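Local coordinates for protein (S)-2-haloacid dehalogenase 4A (Burkholderia cepacia, PDB 2NO4) that catalyses the hydrolytic dehalogenation of short-chain (S)-2-haloalkanoic acids, giving the (R)-2-hydroxy acids with inversion of configuration and releasing halide, at residues A125-G130 with P164-F169; H65-F70 with K158-D163. One frame throughout, in Å; residues are numbered along the deposited sequence.

Interaction 1: residues A125-G130 with P164-F169; sequences AILSNG and PRIYQF. With SO4 (sulfate ion), chain H.
Leu127, on strand 125-128, faces Ile166 and Tyr167 of helix 164-169, which runs nearly antiparallel to the strand (161°) with the two axes 9.5 Å apart. Leu127 makes the largest contribution, its branched end dividing between two partners. With CG anti to the backbone N (chi1 177°), the side chain reaches the helix, where Leu127 CD1 lies 3.8 Å from Ile166 CG1. Leu127 CD2 turns to the other neighbour, meeting Tyr167 CD1 at 3.7 Å with the two side chains roughly at right angles. The branched aliphatic chains of Leu127 and Ile166 suit this buried and largely apolar junction, which no hydrogen bond crosses. This is helix-on-sheet packing in the Rossmann-like core of the HAD superfamily, and the strand's C-terminal end opens into the substrate site. Here Ser128 and Asn129, both binding the haloacid, hold a sulfate: Ser128 OG donates to sulfate O1 (2.8 Å), and Asn129 N to sulfate O3 (2.8 Å) through a nearly straight bond (169°). Ser128 OG also accepts from Gly130 N (2.9 Å) in an ST turn, so this one small hydroxyl both shapes the turn and grips the anion. Tyr167 OH is hydrogen-bonded to Asp190, while Asn129 OD1 accepts from the backbone N of Lys161.

Interaction 2: residues H65-F70 with K158-D163; sequences HQYADF and KIYKPD. With SO4 (sulfate ion), chain K; SO4 (sulfate ion), chain H.
Lys158 meets Tyr67 through its backbone and the root of its side chain. Lys158 CA sits over the face of the Tyr67 ring, 3.7 Å from the centroid and 10° off the normal, a CH-pi contact. Lys158 CB and CG continue across the same ring, whose flat surface suits both the turn, at positive phi, and the aliphatic stem. Tyr67 points its ring into this contact because CG is anti to its backbone N (chi1 -176°), and its hydroxyl is bonded to Asp155. The first bond of the Ile159 side chain points away from 65-70, and the side chain packs on Arg165. Tyr160 then fills the middle of the contact. Tyr67 CE1 lies over one face of the Tyr160 ring, offset toward the rim, 3.3 Å from Tyr160 CE1, with the two planes inclined at 31°. Phe70 adds a third ring, CD1 standing 3.7 Å from Tyr160 CE2. A tyrosine fits here because it supplies both a ring for this aromatic cluster and a polar tip: Tyr160 OH donates to Ala68 O (2.7 Å), in the carbonyl plane on a lone pair. Lys161, extended beyond CG, brings Lys161 NZ to O3 of the active-site sulfate (chain H; 2.8 Å), separate from the sulfate held by Gln66 NE2, and forms salt bridges with the nucleophile Asp20 and with Asp190. A cis peptide bond precedes Pro162, and Asp163 is the N-cap of helix 164-174, as Asp69 is of helix 70-84; carboxylates suit both places, accepting from backbone N-H groups. The contact lies between cap and core beside the substrate site, joining the loop between helices 43-63 and 70-84, part of this HAD-family dehalogenase's helical cap, where Tyr160 touches Ser58, Thr62 and Leu73, to the loop leading from strand 150-153 into helix 164-174.

In the fold
From the N terminus, the chain passes through strand 16-19 and helix 43-63 before reaching 65-70, which waits for its partner until 158-163, 88 residues on. Between them comes 125-130, whose own partner, 164-169, follows directly after 158-163; the two loops therefore cross. Interaction 1 closes the shorter one, setting helix 164-174 against the central parallel sheet, while interaction 2 ties that core to the cap helices 43-63 and 70-84. Their centres are 11 Å apart, and Lys161 joins them, probably hydrogen-bonding through NZ to Leu127 O. Both contacts reach the same sulfate, which occupies the substrate-binding region.

Interaction 1: residues A125-G130 with P164-F169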
# COMPACT_ATOMS: atom_id res chain seq x y z
N ALA B 125 5.98 23.36 -10.42
CA ALA B 125 6.93 22.24 -10.30
C ALA B 125 6.16 20.92 -10.17
O ALA B 125 4.98 20.90 -9.77
CB ALA B 125 7.87 22.47 -9.07
N ILE B 126 6.81 19.83 -10.55
CA ILE B 126 6.31 18.48 -10.25
C ILE B 126 7.14 17.93 -9.05
O ILE B 126 8.36 18.19 -8.95
CB ILE B 126 6.39 17.56 -11.50
CG1 ILE B 126 5.27 17.91 -12.49
CG2 ILE B 126 6.34 16.03 -11.11
CD1 ILE B 126 5.36 17.21 -13.81
N LEU B 127 6.47 17.22 -8.13
CA LEU B 127 7.15 16.41 -7.11
C LEU B 127 6.57 14.98 -7.23
O LEU B 127 5.35 14.74 -6.99
CB LEU B 127 6.93 17.00 -5.71
CG LEU B 127 7.54 16.17 -4.56
CD1 LEU B 127 9.10 16.21 -4.68
CD2 LEU B 127 7.01 16.61 -3.18
N SER B 128 7.42 14.05 -7.65
CA SER B 128 6.96 12.72 -8.08
C SER B 128 7.80 11.59 -7.50
O SER B 128 9.03 11.72 -7.37
CB SER B 128 7.02 12.64 -9.62
OG SER B 128 6.57 11.36 -10.08
N ASN B 129 7.17 10.46 -7.21
CA ASN B 129 7.91 9.20 -7.00
C ASN B 129 8.72 8.73 -8.21
O ASN B 129 9.66 7.96 -8.04
CB ASN B 129 6.96 8.04 -6.63
CG ASN B 129 6.32 8.21 -5.27
OD1 ASN B 129 6.93 8.73 -4.32
ND2 ASN B 129 5.06 7.74 -5.15
N GLY B 130 8.31 9.15 -9.41
CA GLY B 130 8.90 8.64 -10.64
C GLY B 130 10.34 9.16 -10.73
O GLY B 130 10.62 10.30 -10.37
N PRO B 164 7.79 12.52 5.08
CA PRO B 164 7.95 13.98 5.01
C PRO B 164 9.25 14.48 4.35
O PRO B 164 9.25 15.60 3.83
CB PRO B 164 7.86 14.42 6.47
CG PRO B 164 8.27 13.12 7.29
CD PRO B 164 7.61 12.06 6.48
N ARG B 165 10.33 13.70 4.37
CA ARG B 165 11.58 14.16 3.74
C ARG B 165 11.43 14.51 2.27
O ARG B 165 12.14 15.39 1.78
CB ARG B 165 12.76 13.19 3.94
CG ARG B 165 13.14 12.95 5.41
CD ARG B 165 12.73 11.53 5.78
NE ARG B 165 13.88 10.71 5.84
CZ ARG B 165 13.95 9.38 5.90
NH1 ARG B 165 12.90 8.56 5.81
NH2 ARG B 165 15.16 8.88 6.00
N ILE B 166 10.52 13.85 1.55
CA ILE B 166 10.30 14.18 0.14
C ILE B 166 9.62 15.55 -0.09
O ILE B 166 9.98 16.27 -1.03
CB ILE B 166 9.64 13.05 -0.69
CG1 ILE B 166 9.78 13.37 -2.19
CG2 ILE B 166 8.17 12.85 -0.28
CD1 ILE B 166 9.20 12.29 -3.15
N TYR B 167 8.64 15.90 0.75
CA TYR B 167 8.01 17.22 0.73
C TYR B 167 9.03 18.30 1.14
O TYR B 167 9.03 19.39 0.57
CB TYR B 167 6.73 17.25 1.60
CG TYR B 167 5.78 16.12 1.21
CD1 TYR B 167 5.16 16.12 -0.06
CD2 TYR B 167 5.53 15.04 2.07
CE1 TYR B 167 4.30 15.09 -0.46
CE2 TYR B 167 4.66 13.98 1.67
CZ TYR B 167 4.05 14.03 0.40
OH TYR B 167 3.21 13.03 -0.04
N GLN B 168 9.87 17.99 2.13
CA GLN B 168 10.94 18.90 2.59
C GLN B 168 11.94 19.18 1.47
O GLN B 168 12.36 20.32 1.29
CB GLN B 168 11.66 18.34 3.83
CG GLN B 168 12.74 19.28 4.43
CD GLN B 168 12.14 20.60 4.88
OE1 GLN B 168 12.54 21.66 4.41
NE2 GLN B 168 11.19 20.54 5.78
N PHE B 169 12.32 18.13 0.74
CA PHE B 169 13.16 18.24 -0.47
C PHE B 169 12.64 19.30 -1.47
O PHE B 169 13.44 20.08 -2.01
CB PHE B 169 13.30 16.85 -1.14
CG PHE B 169 14.17 16.84 -2.38
CD1 PHE B 169 15.56 17.03 -2.29
CD2 PHE B 169 13.62 16.61 -3.64
CE1 PHE B 169 16.38 17.00 -3.46
CE2 PHE B 169 14.42 16.59 -4.80
CZ PHE B 169 15.80 16.79 -4.70
S SO4 H . 3.75 10.29 -8.26
O1 SO4 H . 3.83 11.22 -9.36
O2 SO4 H . 4.29 8.98 -8.62
O3 SO4 H . 4.37 10.80 -7.06
O4 SO4 H . 2.31 10.13 -8.03

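Interaction 2: residues H65-F70 with K158-D163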
# COMPACT_ATOMS: atom_id res chain seq x y z
N HIS B 65 13.50 -0.29 4.19
CA HIS B 65 14.85 0.20 3.80
C HIS B 65 15.46 -0.57 2.62
O HIS B 65 16.65 -0.88 2.62
CB HIS B 65 15.82 0.21 5.03
CG HIS B 65 15.23 0.84 6.26
ND1 HIS B 65 14.50 2.00 6.22
CD2 HIS B 65 15.22 0.45 7.55
CE1 HIS B 65 14.08 2.31 7.43
NE2 HIS B 65 14.50 1.38 8.26
N GLN B 66 14.64 -0.90 1.63
CA GLN B 66 15.13 -1.55 0.43
C GLN B 66 14.65 -0.74 -0.80
O GLN B 66 13.91 -1.22 -1.64
CB GLN B 66 14.73 -3.03 0.37
CG GLN B 66 15.28 -3.79 -0.82
CD GLN B 66 16.73 -4.27 -0.62
OE1 GLN B 66 17.24 -4.27 0.50
NE2 GLN B 66 17.36 -4.72 -1.69
N TYR B 67 15.06 0.52 -0.88
CA TYR B 67 14.77 1.33 -2.07
C TYR B 67 15.20 0.72 -3.39
O TYR B 67 16.28 0.12 -3.52
CB TYR B 67 15.36 2.76 -1.93
CG TYR B 67 14.99 3.66 -3.09
CD1 TYR B 67 13.80 4.40 -3.08
CD2 TYR B 67 15.82 3.75 -4.23
CE1 TYR B 67 13.47 5.25 -4.16
CE2 TYR B 67 15.48 4.60 -5.30
CZ TYR B 67 14.30 5.33 -5.26
OH TYR B 67 13.94 6.13 -6.32
N ALA B 68 14.32 0.85 -4.37
CA ALA B 68 14.68 0.70 -5.78
C ALA B 68 13.81 1.73 -6.47
O ALA B 68 12.79 2.17 -5.91
CB ALA B 68 14.35 -0.70 -6.31
N ASP B 69 14.22 2.12 -7.67
CA ASP B 69 13.56 3.23 -8.34
C ASP B 69 12.20 2.90 -8.96
O ASP B 69 11.82 1.74 -9.08
CB ASP B 69 14.50 3.98 -9.31
CG ASP B 69 14.64 3.33 -10.71
OD1 ASP B 69 14.00 2.35 -11.06
OD2 ASP B 69 15.43 3.88 -11.51
N PHE B 70 11.46 3.94 -9.33
CA PHE B 70 10.03 3.77 -9.59
C PHE B 70 9.80 2.97 -10.83
O PHE B 70 8.85 2.16 -10.89
CB PHE B 70 9.32 5.11 -9.62
CG PHE B 70 7.85 5.04 -9.28
CD1 PHE B 70 7.41 4.53 -8.05
CD2 PHE B 70 6.89 5.55 -10.18
CE1 PHE B 70 6.05 4.54 -7.71
CE2 PHE B 70 5.52 5.54 -9.85
CZ PHE B 70 5.12 5.03 -8.58
N LYS B 158 16.07 8.88 -2.58
CA LYS B 158 15.88 7.44 -2.39
C LYS B 158 14.90 7.14 -1.24
O LYS B 158 15.09 6.23 -0.45
CB LYS B 158 17.22 6.69 -2.26
CG LYS B 158 18.07 6.82 -3.55
CD LYS B 158 19.27 5.87 -3.57
CE LYS B 158 20.30 6.31 -4.67
NZ LYS B 158 19.64 6.92 -5.92
N ILE B 159 13.82 7.91 -1.23
CA ILE B 159 12.78 7.93 -0.20
C ILE B 159 11.46 8.29 -0.90
O ILE B 159 11.38 9.33 -1.55
CB ILE B 159 13.08 9.04 0.83
CG1 ILE B 159 14.33 8.71 1.66
CG2 ILE B 159 11.89 9.22 1.81
CD1 ILE B 159 14.75 9.86 2.52
N TYR B 160 10.43 7.45 -0.75
CA TYR B 160 9.15 7.67 -1.42
C TYR B 160 8.14 8.46 -0.58
O TYR B 160 8.24 8.49 0.64
CB TYR B 160 8.55 6.33 -1.83
CG TYR B 160 9.21 5.71 -3.05
CD1 TYR B 160 9.88 4.50 -2.96
CD2 TYR B 160 9.12 6.34 -4.31
CE1 TYR B 160 10.44 3.92 -4.09
CE2 TYR B 160 9.66 5.75 -5.43
CZ TYR B 160 10.32 4.56 -5.31
OH TYR B 160 10.87 4.00 -6.41
N LYS B 161 7.18 9.08 -1.25
CA LYS B 161 6.02 9.66 -0.58
C LYS B 161 5.30 8.52 0.18
O LYS B 161 5.36 7.37 -0.28
CB LYS B 161 5.06 10.23 -1.63
CG LYS B 161 5.57 11.40 -2.41
CD LYS B 161 4.70 11.53 -3.66
CE LYS B 161 4.86 12.87 -4.34
NZ LYS B 161 3.82 13.01 -5.45
N PRO B 162 4.58 8.84 1.27
CA PRO B 162 4.36 10.18 1.87
C PRO B 162 5.32 10.54 3.02
O PRO B 162 4.92 11.23 3.97
CB PRO B 162 2.93 10.06 2.43
CG PRO B 162 2.76 8.60 2.77
CD PRO B 162 3.76 7.80 1.94
N ASP B 163 6.55 10.02 2.98
CA ASP B 163 7.56 10.32 4.00
C ASP B 163 7.81 11.81 3.92
O ASP B 163 8.01 12.32 2.82
CB ASP B 163 8.87 9.59 3.66
CG ASP B 163 9.90 9.73 4.74
OD1 ASP B 163 10.42 10.85 4.97
OD2 ASP B 163 10.14 8.73 5.43
S SO4 K . 16.31 -4.87 -5.41
O1 SO4 K . 16.80 -4.15 -6.55
O2 SO4 K . 17.27 -5.90 -4.99
O3 SO4 K . 16.12 -3.97 -4.28
O4 SO4 K . 15.04 -5.54 -5.83
S SO4 H . 3.75 10.29 -8.26
O1 SO4 H . 3.83 11.22 -9.36
O2 SO4 H . 4.29 8.98 -8.62
O3 SO4 H . 4.37 10.80 -7.06
O4 SO4 H . 2.31 10.13 -8.03